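Local structure of hemin degrading factor (Pseudomonas aeruginosa, 4MF9) at residues A[70-73]-A[74-77]; A[165-168]-A[169-172]; A[215-218]-A[219-222]; A[224-227]-A[228-232]; A[246-249]-A[250-254]. The protein binds heme and, as a heme-trafficking protein also identified as a heme-degrading enzyme, probably handles heme taken up by the bacterium. One frame throughout, in Å; residues are numbered along the deposited sequence.

Contact 1 (A[70-73]-A[74-77])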
# COMPACT_ATOMS: atom_id res chain seq x y z
N LEU A 70 -7.46 -15.79 0.16
CA LEU A 70 -8.08 -14.47 -0.07
C LEU A 70 -9.61 -14.44 -0.02
O LEU A 70 -10.17 -13.60 0.67
CB LEU A 70 -7.55 -13.83 -1.36
CG LEU A 70 -6.05 -13.55 -1.38
CD1 LEU A 70 -5.58 -13.18 -2.78
CD2 LEU A 70 -5.70 -12.46 -0.37
N PRO A 71 -10.31 -15.35 -0.73
CA PRO A 71 -11.77 -15.35 -0.58
C PRO A 71 -12.19 -15.69 0.84
O PRO A 71 -13.16 -15.13 1.35
CB PRO A 71 -12.22 -16.48 -1.53
CG PRO A 71 -11.11 -16.64 -2.49
CD PRO A 71 -9.86 -16.34 -1.72
N ALA A 72 -11.45 -16.59 1.49
CA ALA A 72 -11.78 -17.03 2.85
C ALA A 72 -11.76 -15.89 3.87
O ALA A 72 -12.49 -15.93 4.86
CB ALA A 72 -10.84 -18.16 3.29
N LEU A 73 -10.97 -14.88 3.63
CA LEU A 73 -10.93 -13.79 4.56
C LEU A 73 -12.27 -13.13 4.67
O LEU A 73 -12.53 -12.47 5.59
CB LEU A 73 -9.87 -12.78 4.19
CG LEU A 73 -8.44 -13.24 4.25
CD1 LEU A 73 -7.42 -12.22 3.78
CD2 LEU A 73 -8.06 -13.79 5.57
N GLY A 74 -13.08 -13.31 3.65
CA GLY A 74 -14.44 -12.79 3.67
C GLY A 74 -15.29 -13.42 4.76
O GLY A 74 -16.32 -12.87 5.16
N GLU A 75 -14.87 -14.57 5.24
CA GLU A 75 -15.56 -15.29 6.29
C GLU A 75 -15.49 -14.52 7.61
O GLU A 75 -16.25 -14.72 8.48
CB GLU A 75 -14.98 -16.71 6.39
CG GLU A 75 -15.35 -17.64 5.23
CD GLU A 75 -14.45 -18.87 5.03
OE1 GLU A 75 -13.61 -19.18 5.86
OE2 GLU A 75 -14.58 -19.55 3.99
N LEU A 76 -14.53 -13.63 7.71
CA LEU A 76 -14.23 -12.94 8.96
C LEU A 76 -15.09 -11.71 9.23
O LEU A 76 -14.98 -11.10 10.29
CB LEU A 76 -12.76 -12.54 8.99
CG LEU A 76 -11.79 -13.71 8.85
CD1 LEU A 76 -10.37 -13.23 8.63
CD2 LEU A 76 -11.87 -14.61 10.07
N GLY A 77 -15.95 -11.34 8.28
CA GLY A 77 -16.75 -10.13 8.43
C GLY A 77 -15.90 -8.88 8.33
O GLY A 77 -14.83 -8.91 7.73
O HOH W 1 -14.06 -10.24 5.69
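Toward the end of helix 66-72 the backbone winds into a 3-10 turn, Gly74 N bonding to Pro71 O at 2.9 Å. Two more bonds of the same kind follow in succession, Glu75 N to Ala72 O at 2.8 Å and Leu76 N to Leu73 O at 3.1 Å. Bonding from residue i+3 back to i is the mark of 3-10 winding. The last carbonyl of the series has a second donor, because a water gives one proton to Leu73 O at 2.7 Å and the other to Gly77 O at 2.6 Å, tying the end of the turn to the residue that leads into strand 78-84. Gly77 itself turns the chain with a positive phi of 70°.

Among the side chains, Leu73 and Leu76 meet at an angle on the buried side, each with CG anti to its carbonyl carbon. They lean on Val155 and Leu157, so the turn is seated against strand 151-157 of an antiparallel sheet built from both halves of the chain. Glu75 is exposed. Its extended chain passes alongside the Ala72 carbonyl, CB lying 3.0 Å from Ala72 O, and its carboxylate oxygen OE1 forms a salt bridge with Arg172 NH2 of helix 166-173. The apolar contact is made by one methyl of each leucine, Leu73 CD2 against Leu76 CD1 at 3.9 Å.

Contact 2 (A[165-168]-A[169-172])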
# COMPACT_ATOMS: atom_id res chain seq x y z
N ALA A 165 -15.00 -17.54 12.90
CA ALA A 165 -14.51 -17.98 11.61
C ALA A 165 -13.01 -18.22 11.70
O ALA A 165 -12.44 -18.96 10.90
CB ALA A 165 -14.83 -16.93 10.54
N TRP A 166 -12.38 -17.60 12.70
CA TRP A 166 -10.92 -17.62 12.85
C TRP A 166 -10.27 -19.02 12.87
O TRP A 166 -9.50 -19.36 11.99
CB TRP A 166 -10.50 -16.82 14.09
CG TRP A 166 -9.02 -16.83 14.33
CD1 TRP A 166 -8.35 -17.53 15.29
CD2 TRP A 166 -8.03 -16.08 13.61
NE1 TRP A 166 -7.00 -17.28 15.21
CE2 TRP A 166 -6.77 -16.40 14.18
CE3 TRP A 166 -8.07 -15.19 12.53
CZ2 TRP A 166 -5.58 -15.84 13.72
CZ3 TRP A 166 -6.89 -14.64 12.07
CH2 TRP A 166 -5.66 -14.96 12.66
N GLU A 167 -10.65 -19.85 13.83
CA GLU A 167 -9.98 -21.10 13.96
C GLU A 167 -10.14 -22.07 12.81
O GLU A 167 -9.20 -22.64 12.37
CB GLU A 167 -10.23 -21.75 15.29
CG GLU A 167 -8.97 -22.36 15.88
CD GLU A 167 -7.90 -21.37 16.27
OE1 GLU A 167 -6.81 -21.40 15.67
OE2 GLU A 167 -8.12 -20.57 17.20
N PRO A 168 -11.33 -22.20 12.29
CA PRO A 168 -11.49 -23.07 11.12
C PRO A 168 -10.72 -22.57 9.91
O PRO A 168 -10.22 -23.37 9.12
CB PRO A 168 -12.99 -22.98 10.84
CG PRO A 168 -13.60 -22.69 12.16
CD PRO A 168 -12.63 -21.76 12.83
N LEU A 169 -10.62 -21.26 9.76
CA LEU A 169 -9.82 -20.73 8.70
C LEU A 169 -8.37 -21.07 8.84
O LEU A 169 -7.76 -21.54 7.92
CB LEU A 169 -9.97 -19.22 8.70
CG LEU A 169 -9.70 -18.46 7.44
CD1 LEU A 169 -10.19 -17.07 7.72
CD2 LEU A 169 -8.22 -18.44 7.33
N VAL A 170 -7.84 -20.87 10.03
CA VAL A 170 -6.44 -21.19 10.30
C VAL A 170 -6.13 -22.68 10.05
O VAL A 170 -5.16 -23.01 9.35
CB VAL A 170 -6.03 -20.76 11.72
CG1 VAL A 170 -4.70 -21.37 12.11
CG2 VAL A 170 -5.96 -19.24 11.82
N GLU A 171 -6.97 -23.57 10.55
CA GLU A 171 -6.74 -25.01 10.42
C GLU A 171 -6.74 -25.47 8.98
O GLU A 171 -5.94 -26.25 8.62
CB GLU A 171 -7.68 -25.86 11.30
CG GLU A 171 -7.97 -27.28 10.80
CD GLU A 171 -6.83 -28.26 11.06
OE1 GLU A 171 -6.94 -29.41 10.61
OE2 GLU A 171 -5.87 -27.90 11.74
N ARG A 172 -7.65 -24.96 8.21
CA ARG A 172 -7.80 -25.29 6.79
C ARG A 172 -6.60 -24.86 5.95
O ARG A 172 -6.19 -25.56 5.01
CB ARG A 172 -9.08 -24.64 6.26
CG ARG A 172 -9.25 -24.69 4.75
CD ARG A 172 -10.66 -24.26 4.38
NE ARG A 172 -11.17 -23.26 5.33
CZ ARG A 172 -12.39 -22.76 5.29
NH1 ARG A 172 -13.25 -23.17 4.37
NH2 ARG A 172 -12.77 -21.85 6.19
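The first turns of helix 166-173, which packs on strand 124-133 in the N-terminal HemS/ChuX half, illustrate i to i+4 pairing between an aromatic ring and a branched residue. Trp166 and Val170 are one turn apart. The indole has CG anti to the backbone N (chi1 178°), which swings it along the helix so that Val170 CG2 sits over one face, displaced toward the rim. This is a CH-pi contact: the methyl is 4.0 Å from the centroid of the six-membered ring and 21° off its normal. Both residues also touch Ala129 of strand 124-133, and Arg140 makes a cation-pi contact with the indole.

Beneath the side chains the backbone is regular alpha helix. Leu169 N bonds to Ala165 O at 3.1 Å and Val170 N to Trp166 O at 3.0 Å; Glu171 N repeats the pattern with Glu167 O. Arg172 N reaches Pro168 O at 3.2 Å. Pro168, having no N-H of its own, fits here because the first turn of a helix asks for none.

The Arg172 chain bends at chi3; while its far end is engaged by Glu75, its NE lies buried without a partner in the model, 3.9 Å from Pro168 O. On the more exposed flank, Glu167 is bent at chi2, which brings OE1 within 4.1 Å of Val170 CB.

Contact 3 (A[215-218]-A[219-222]). With HEM (protoporphyrin IX containing Fe), chain C.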
# COMPACT_ATOMS: atom_id res chain seq x y z
N HIS A 215 -4.62 3.10 -16.80
CA HIS A 215 -4.01 1.79 -16.61
C HIS A 215 -2.90 1.44 -17.58
O HIS A 215 -2.20 0.50 -17.37
CB HIS A 215 -5.06 0.72 -16.57
CG HIS A 215 -5.93 0.84 -15.38
ND1 HIS A 215 -7.11 1.53 -15.39
CD2 HIS A 215 -5.77 0.39 -14.11
CE1 HIS A 215 -7.66 1.47 -14.19
NE2 HIS A 215 -6.86 0.78 -13.41
N HIS A 216 -2.79 2.19 -18.64
CA HIS A 216 -1.82 1.94 -19.68
C HIS A 216 -0.55 2.72 -19.47
O HIS A 216 0.36 2.66 -20.23
CB HIS A 216 -2.44 2.39 -21.00
CG HIS A 216 -3.68 1.67 -21.35
ND1 HIS A 216 -4.08 0.51 -20.75
CD2 HIS A 216 -4.60 1.94 -22.30
CE1 HIS A 216 -5.21 0.11 -21.28
NE2 HIS A 216 -5.56 0.98 -22.21
N PHE A 217 -0.52 3.50 -18.43
CA PHE A 217 0.61 4.38 -18.18
C PHE A 217 1.87 3.55 -17.95
O PHE A 217 2.93 3.81 -18.53
CB PHE A 217 0.32 5.28 -16.99
CG PHE A 217 1.33 6.39 -16.79
CD1 PHE A 217 1.38 7.47 -17.66
CD2 PHE A 217 2.22 6.35 -15.72
CE1 PHE A 217 2.29 8.50 -17.46
CE2 PHE A 217 3.14 7.36 -15.53
CZ PHE A 217 3.18 8.44 -16.39
N HIS A 218 1.73 2.52 -17.17
CA HIS A 218 2.86 1.73 -16.81
C HIS A 218 3.57 1.16 -18.03
O HIS A 218 4.74 1.22 -18.16
CB HIS A 218 2.34 0.62 -15.92
CG HIS A 218 3.35 0.12 -14.96
ND1 HIS A 218 3.96 0.94 -14.04
CD2 HIS A 218 3.93 -1.08 -14.84
CE1 HIS A 218 4.86 0.26 -13.39
NE2 HIS A 218 4.85 -0.98 -13.84
N ALA A 219 2.81 0.62 -18.93
CA ALA A 219 3.38 0.08 -20.12
C ALA A 219 4.11 1.13 -20.92
O ALA A 219 4.99 0.82 -21.57
CB ALA A 219 2.31 -0.62 -20.91
N LEU A 220 3.63 2.35 -20.89
CA LEU A 220 4.24 3.46 -21.59
C LEU A 220 5.63 3.78 -21.04
O LEU A 220 6.54 4.07 -21.74
CB LEU A 220 3.30 4.68 -21.49
CG LEU A 220 3.83 6.03 -21.93
CD1 LEU A 220 4.18 6.13 -23.40
CD2 LEU A 220 2.96 7.17 -21.49
N LEU A 221 5.76 3.74 -19.73
CA LEU A 221 7.04 3.92 -19.14
C LEU A 221 8.00 2.80 -19.52
O LEU A 221 9.11 3.01 -19.83
CB LEU A 221 6.87 3.96 -17.63
CG LEU A 221 6.01 5.00 -16.95
CD1 LEU A 221 6.01 4.64 -15.49
CD2 LEU A 221 6.52 6.41 -17.17
N LYS A 222 7.51 1.59 -19.48
CA LYS A 222 8.32 0.44 -19.83
C LYS A 222 8.79 0.57 -21.25
O LYS A 222 9.89 0.29 -21.57
CB LYS A 222 7.53 -0.85 -19.59
CG LYS A 222 8.42 -1.96 -19.07
CD LYS A 222 7.71 -3.29 -18.95
CE LYS A 222 7.13 -3.52 -17.59
NZ LYS A 222 6.25 -2.41 -17.17
CHA HEM C . -6.45 3.85 -11.15
CHB HEM C . -10.80 2.01 -10.89
CHC HEM C . -8.95 -2.35 -11.73
CHD HEM C . -4.60 -0.57 -10.80
C1A HEM C . -7.81 3.73 -11.09
C2A HEM C . -8.74 4.81 -11.06
C3A HEM C . -9.94 4.28 -11.01
C4A HEM C . -9.76 2.90 -10.96
CMA HEM C . -11.22 5.06 -10.94
CAA HEM C . -8.46 6.27 -11.11
CBA HEM C . -9.28 7.09 -12.14
CGA HEM C . -8.75 6.76 -13.49
O1A HEM C . -9.51 6.53 -14.43
O2A HEM C . -7.56 6.72 -13.62
C1B HEM C . -10.60 0.65 -11.12
C2B HEM C . -11.72 -0.19 -11.20
C3B HEM C . -11.26 -1.43 -11.45
C4B HEM C . -9.79 -1.30 -11.50
CMB HEM C . -13.16 0.23 -11.08
CAB HEM C . -12.16 -2.60 -11.62
CBB HEM C . -11.87 -3.83 -11.33
C1C HEM C . -7.61 -2.27 -11.57
C2C HEM C . -6.73 -3.32 -11.76
C3C HEM C . -5.49 -2.83 -11.51
C4C HEM C . -5.60 -1.46 -11.14
CMC HEM C . -7.08 -4.71 -12.20
CAC HEM C . -4.26 -3.59 -11.58
CBC HEM C . -3.19 -3.03 -11.10
C1D HEM C . -4.74 0.83 -10.84
C2D HEM C . -3.60 1.80 -10.73
C3D HEM C . -4.14 3.01 -10.85
C4D HEM C . -5.58 2.79 -11.02
CMD HEM C . -2.12 1.54 -10.54
CAD HEM C . -3.40 4.32 -10.80
CBD HEM C . -3.26 4.86 -12.22
CGD HEM C . -2.28 5.96 -12.50
O1D HEM C . -2.72 6.91 -13.11
O2D HEM C . -1.09 5.92 -12.20
NA HEM C . -8.46 2.56 -11.02
NB HEM C . -9.46 -0.03 -11.31
NC HEM C . -6.91 -1.20 -11.21
ND HEM C . -5.88 1.48 -11.00
FE HEM C . -7.55 0.76 -11.19
O HOH W 2 -0.08 -0.51 -18.02
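Phe217 is the centre of the apolar packing at the start of helix 217-224. With CG anti to its backbone N (chi1 -170°), the ring is swung along the helix to meet both leucines obliquely, CE2 lying 3.9 Å from Leu221 CD2 and CD1 lying 4.2 Å from Leu220 CD2. On the exposed side, bends at chi3 and chi4 fold Lys222 back, putting NZ 3.5 Å from His218 CD2.

Hydrogen bonds run beneath. Leu221 N bonds to Phe217 O at 3.1 Å, and Lys222 N meets His218 O in a straight bond of 166°. Phe217 O also receives a weak bond from Leu220 N, whose link to His216 O is likewise weak, so the first turn is less regular than the next. A water accepts from Ala219 N at 3.2 Å.

Metal coordination belongs to the residue just ahead of the helix: His215 NE2 binds the heme iron at 2.3 Å as the axial ligand. The other ring nitrogen, ND1, is hydrogen-bonded to Asp213, a second-shell carboxylate that probably helps fix the rotation of the imidazole and may increase its electron donation to the metal.

Around the helix, Trp208 of helix 201-210 meets the Phe217 ring edge-to-face and Lys313 of strand 307-313 makes a cation-pi contact with it, while from helix 228-235 Arg228 touches Phe217 and Ala231 touches Leu221.

Contact 4 (A[224-227]-A[228-232]). With HEM (protoporphyrin IX containing Fe), chain C.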
# COMPACT_ATOMS: atom_id res chain seq x y z
N HIS A 224 9.52 3.22 -23.05
CA HIS A 224 10.61 4.15 -23.28
C HIS A 224 11.73 4.04 -22.27
O HIS A 224 12.66 4.78 -22.28
CB HIS A 224 10.07 5.57 -23.42
CG HIS A 224 8.92 5.69 -24.36
ND1 HIS A 224 7.63 5.53 -23.96
CD2 HIS A 224 8.87 5.92 -25.68
CE1 HIS A 224 6.82 5.63 -24.98
NE2 HIS A 224 7.54 5.89 -26.04
N GLY A 225 11.62 3.07 -21.39
CA GLY A 225 12.65 2.83 -20.42
C GLY A 225 12.83 3.91 -19.37
O GLY A 225 13.86 4.05 -18.86
N ALA A 226 11.78 4.65 -19.09
CA ALA A 226 11.90 5.77 -18.17
C ALA A 226 11.39 5.44 -16.78
O ALA A 226 10.39 4.74 -16.64
CB ALA A 226 11.19 7.00 -18.72
N GLN A 227 12.06 5.97 -15.76
CA GLN A 227 11.53 5.97 -14.38
C GLN A 227 10.33 6.91 -14.29
O GLN A 227 10.22 7.80 -15.06
CB GLN A 227 12.56 6.40 -13.34
CG GLN A 227 13.91 5.81 -13.50
CD GLN A 227 13.86 4.32 -13.51
OE1 GLN A 227 14.14 3.68 -14.50
NE2 GLN A 227 13.43 3.78 -12.44
N ARG A 228 9.46 6.67 -13.34
CA ARG A 228 8.26 7.44 -13.29
C ARG A 228 8.53 8.96 -13.09
O ARG A 228 7.99 9.76 -13.75
CB ARG A 228 7.34 6.96 -12.20
CG ARG A 228 6.00 7.66 -12.28
CD ARG A 228 4.89 7.36 -11.29
NE ARG A 228 4.13 6.26 -11.75
CZ ARG A 228 2.84 6.20 -12.04
NH1 ARG A 228 2.00 7.17 -11.88
NH2 ARG A 228 2.40 5.10 -12.48
N THR A 229 9.39 9.30 -12.16
CA THR A 229 9.72 10.71 -11.91
C THR A 229 10.41 11.31 -13.12
O THR A 229 10.21 12.47 -13.47
CB THR A 229 10.61 10.86 -10.67
OG1 THR A 229 11.82 10.10 -10.84
CG2 THR A 229 9.88 10.35 -9.45
N GLN A 230 11.23 10.50 -13.76
CA GLN A 230 11.93 10.89 -14.97
C GLN A 230 10.96 11.24 -16.09
O GLN A 230 11.16 12.21 -16.72
CB GLN A 230 12.81 9.75 -15.41
CG GLN A 230 13.70 9.96 -16.59
CD GLN A 230 14.67 8.83 -16.76
OE1 GLN A 230 14.30 7.69 -16.76
NE2 GLN A 230 15.91 9.17 -16.91
N ALA A 231 9.93 10.44 -16.29
CA ALA A 231 8.95 10.76 -17.33
C ALA A 231 8.17 12.03 -17.00
O ALA A 231 7.84 12.80 -17.90
CB ALA A 231 8.01 9.60 -17.52
N LEU A 232 7.83 12.23 -15.73
CA LEU A 232 7.12 13.44 -15.31
C LEU A 232 7.94 14.68 -15.64
O LEU A 232 7.43 15.66 -16.18
CB LEU A 232 6.82 13.40 -13.81
CG LEU A 232 5.99 12.22 -13.32
CD1 LEU A 232 5.66 12.34 -11.83
CD2 LEU A 232 4.74 12.06 -14.15
CHA HEM C . -6.45 3.85 -11.15
CHB HEM C . -10.80 2.01 -10.89
CHC HEM C . -8.95 -2.35 -11.73
CHD HEM C . -4.60 -0.57 -10.80
C1A HEM C . -7.81 3.73 -11.09
C2A HEM C . -8.74 4.81 -11.06
C3A HEM C . -9.94 4.28 -11.01
C4A HEM C . -9.76 2.90 -10.96
CMA HEM C . -11.22 5.06 -10.94
CAA HEM C . -8.46 6.27 -11.11
CBA HEM C . -9.28 7.09 -12.14
CGA HEM C . -8.75 6.76 -13.49
O1A HEM C . -9.51 6.53 -14.43
O2A HEM C . -7.56 6.72 -13.62
C1B HEM C . -10.60 0.65 -11.12
C2B HEM C . -11.72 -0.19 -11.20
C3B HEM C . -11.26 -1.43 -11.45
C4B HEM C . -9.79 -1.30 -11.50
CMB HEM C . -13.16 0.23 -11.08
CAB HEM C . -12.16 -2.60 -11.62
CBB HEM C . -11.87 -3.83 -11.33
C1C HEM C . -7.61 -2.27 -11.57
C2C HEM C . -6.73 -3.32 -11.76
C3C HEM C . -5.49 -2.83 -11.51
C4C HEM C . -5.60 -1.46 -11.14
CMC HEM C . -7.08 -4.71 -12.20
CAC HEM C . -4.26 -3.59 -11.58
CBC HEM C . -3.19 -3.03 -11.10
C1D HEM C . -4.74 0.83 -10.84
C2D HEM C . -3.60 1.80 -10.73
C3D HEM C . -4.14 3.01 -10.85
C4D HEM C . -5.58 2.79 -11.02
CMD HEM C . -2.12 1.54 -10.54
CAD HEM C . -3.40 4.32 -10.80
CBD HEM C . -3.26 4.86 -12.22
CGD HEM C . -2.28 5.96 -12.50
O1D HEM C . -2.72 6.91 -13.11
O2D HEM C . -1.09 5.92 -12.20
NA HEM C . -8.46 2.56 -11.02
NB HEM C . -9.46 -0.03 -11.31
NC HEM C . -6.91 -1.20 -11.21
ND HEM C . -5.88 1.48 -11.00
FE HEM C . -7.55 0.76 -11.19
O HOH W 3 15.62 5.32 -16.60
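Gln230 OE1 takes the backbone N-H of Gln227 at 3.0 Å, with an N-H...O angle of 157°, and has a water 2.7 Å away, which probably shares its protons among several acceptors, Gln227 OE1 at 3.0 Å among them. The side chain reaches back because its CG is anti to the backbone N (chi1 -176°) and the chain stays extended beyond it; the amide oxygen therefore lies against the turn just before the helix, 3.4 Å from Ala226 CA. Its NE2 is occupied by Asp196 and the carbonyl of Leu194, which fix which end of the amide faces Gln227. The two glutamine amide planes stand 63° apart, with the water between their oxygens.

The helix itself opens with Ala231 N bonded to Gln227 O at 2.9 Å.

Arg228 leads away from this turn. Its chain bends at chi3 and brings the guanidinium edge, in plane, to a heme propionate: NH1 gives O2D a weak bond of 3.3 Å. The same nitrogen is engaged in a salt bridge with Glu324, which probably helps position the cation.

Preceded by a Schellman motif at Gly225, which ends helix 217-224 with a positive phi, Gln227 occupies the N-cap of helix 228-235, and its backbone N-H pairs with the Gln230 side chain three residues on, as in the reciprocal half of a capping box.

Contact 5 (A[246-249]-A[250-254])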
# COMPACT_ATOMS: atom_id res chain seq x y z
N GLY A 246 4.94 20.70 0.63
CA GLY A 246 4.01 20.95 1.72
C GLY A 246 2.58 21.11 1.25
O GLY A 246 1.66 21.18 2.06
N ASP A 247 2.37 21.26 -0.05
CA ASP A 247 1.03 21.40 -0.61
C ASP A 247 0.13 20.17 -0.39
O ASP A 247 -1.05 20.30 -0.35
CB ASP A 247 1.05 21.83 -2.10
CG ASP A 247 1.38 23.31 -2.30
OD1 ASP A 247 1.48 24.00 -1.30
OD2 ASP A 247 1.53 23.78 -3.43
N LEU A 248 0.70 18.97 -0.38
CA LEU A 248 -0.11 17.77 -0.28
C LEU A 248 -1.02 17.77 0.96
O LEU A 248 -2.21 17.47 0.85
CB LEU A 248 0.76 16.51 -0.31
CG LEU A 248 0.02 15.18 -0.15
CD1 LEU A 248 -1.01 14.93 -1.23
CD2 LEU A 248 1.02 14.07 -0.09
N ALA A 249 -0.47 18.12 2.12
CA ALA A 249 -1.27 18.21 3.34
C ALA A 249 -2.37 19.27 3.22
O ALA A 249 -3.49 19.09 3.72
CB ALA A 249 -0.37 18.53 4.54
N LYS A 250 -2.05 20.36 2.57
CA LYS A 250 -2.95 21.46 2.37
C LYS A 250 -4.12 21.08 1.51
O LYS A 250 -5.16 21.51 1.77
CB LYS A 250 -2.24 22.65 1.83
CG LYS A 250 -1.42 23.34 2.88
CD LYS A 250 -0.23 23.97 2.29
CE LYS A 250 0.39 24.93 3.26
NZ LYS A 250 1.05 26.04 2.57
N LEU A 251 -3.88 20.25 0.50
CA LEU A 251 -4.95 19.73 -0.36
C LEU A 251 -5.91 18.83 0.42
O LEU A 251 -7.13 18.91 0.23
CB LEU A 251 -4.38 19.00 -1.59
CG LEU A 251 -5.43 18.55 -2.61
CD1 LEU A 251 -4.91 18.64 -4.02
CD2 LEU A 251 -5.85 17.12 -2.31
N PHE A 252 -5.37 17.97 1.28
CA PHE A 252 -6.20 17.17 2.18
C PHE A 252 -7.08 18.09 3.02
O PHE A 252 -8.29 17.89 3.11
CB PHE A 252 -5.33 16.31 3.11
CG PHE A 252 -4.93 14.97 2.53
CD1 PHE A 252 -5.87 13.96 2.35
CD2 PHE A 252 -3.60 14.70 2.20
CE1 PHE A 252 -5.50 12.71 1.83
CE2 PHE A 252 -3.22 13.47 1.69
CZ PHE A 252 -4.18 12.47 1.51
N GLU A 253 -6.47 19.12 3.58
CA GLU A 253 -7.14 20.07 4.44
C GLU A 253 -8.26 20.77 3.70
O GLU A 253 -9.36 20.89 4.16
CB GLU A 253 -6.12 21.06 4.95
CG GLU A 253 -5.50 20.64 6.24
CD GLU A 253 -4.22 21.34 6.59
OE1 GLU A 253 -3.64 22.00 5.75
OE2 GLU A 253 -3.78 21.18 7.72
N ALA A 254 -7.98 21.16 2.47
CA ALA A 254 -8.97 21.83 1.64
C ALA A 254 -10.09 20.86 1.26
O ALA A 254 -11.26 21.24 1.25
CB ALA A 254 -8.32 22.41 0.40
O HOH W 4 2.93 24.28 1.00
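Leu251 N bonds to Asp247 O at 3.0 Å, opening a run of i+4 to i bonds in helix 247-258 that continues with Phe252 N to Leu248 O at 3.2 Å and Glu253 N to Ala249 O at 3.0 Å.

Of the side chains, Leu248 and Phe252 form the apolar pair. They lie side by side, pointing the same way, and Leu248 CD1 touches Phe252 CE2 at 3.9 Å. Leu248 has CG anti to its backbone N (chi1 177°), which sends its branch along the helix toward the ring one turn later. The ring also comes close to the backbone: its CD2 lies 3.4 Å from Leu248 O, and Ala249 CA sits at the ring edge. Both side chains continue onto Leu336 of strand 332-338, while Leu251, on the adjoining flank, packs against that same residue and against Trp350 and Leu353 of helix 348-355.

The polar pair joins a buried Asp247 to an exposed Lys250. Lys250 runs back toward Gly246, CD 3.4 Å from Gly246 O, and its NZ stays 4.4 Å from Asp247 OD1, beyond a direct salt bridge. A water spans the gap, donating to Asp247 OD1 at 2.7 Å and accepting from Lys250 NZ. The opposite charges probably still attract across it. Glu253, further along, lays its extended chain beside the Ala249 carbonyl.

With the leucines and Phe252 facing strand 332-338 and helix 348-355, Lys250 exposed and Glu253 partly so, this is, apart from Asp247, an amphipathic helix in the C-terminal HemS/ChuX half, packed on a strand of a sheet shared by both halves.

The five contacts fall into two touching pairs and one that stands apart. Contacts 1 and 2, centres 10 Å apart in the N-terminal half, are joined by the Glu75 OE1 to Arg172 NH2 salt bridge, 2.8 Å, and by Leu76 packing on Ala165 and Leu169; the Leu70 side chain of contact 1 is about 13 Å from the heme. Contacts 3 and 4, also with centres 10 Å apart, share the heme: one supplies its axial ligand, the other reaches a propionate. Phe217 CD2 lies 3.5 Å from Arg228 NH2, and Leu221 CD2 meets Ala231 CB at 3.5 Å. Contact 5 touches none of the others, its nearest atoms about 13 Å from contact 4.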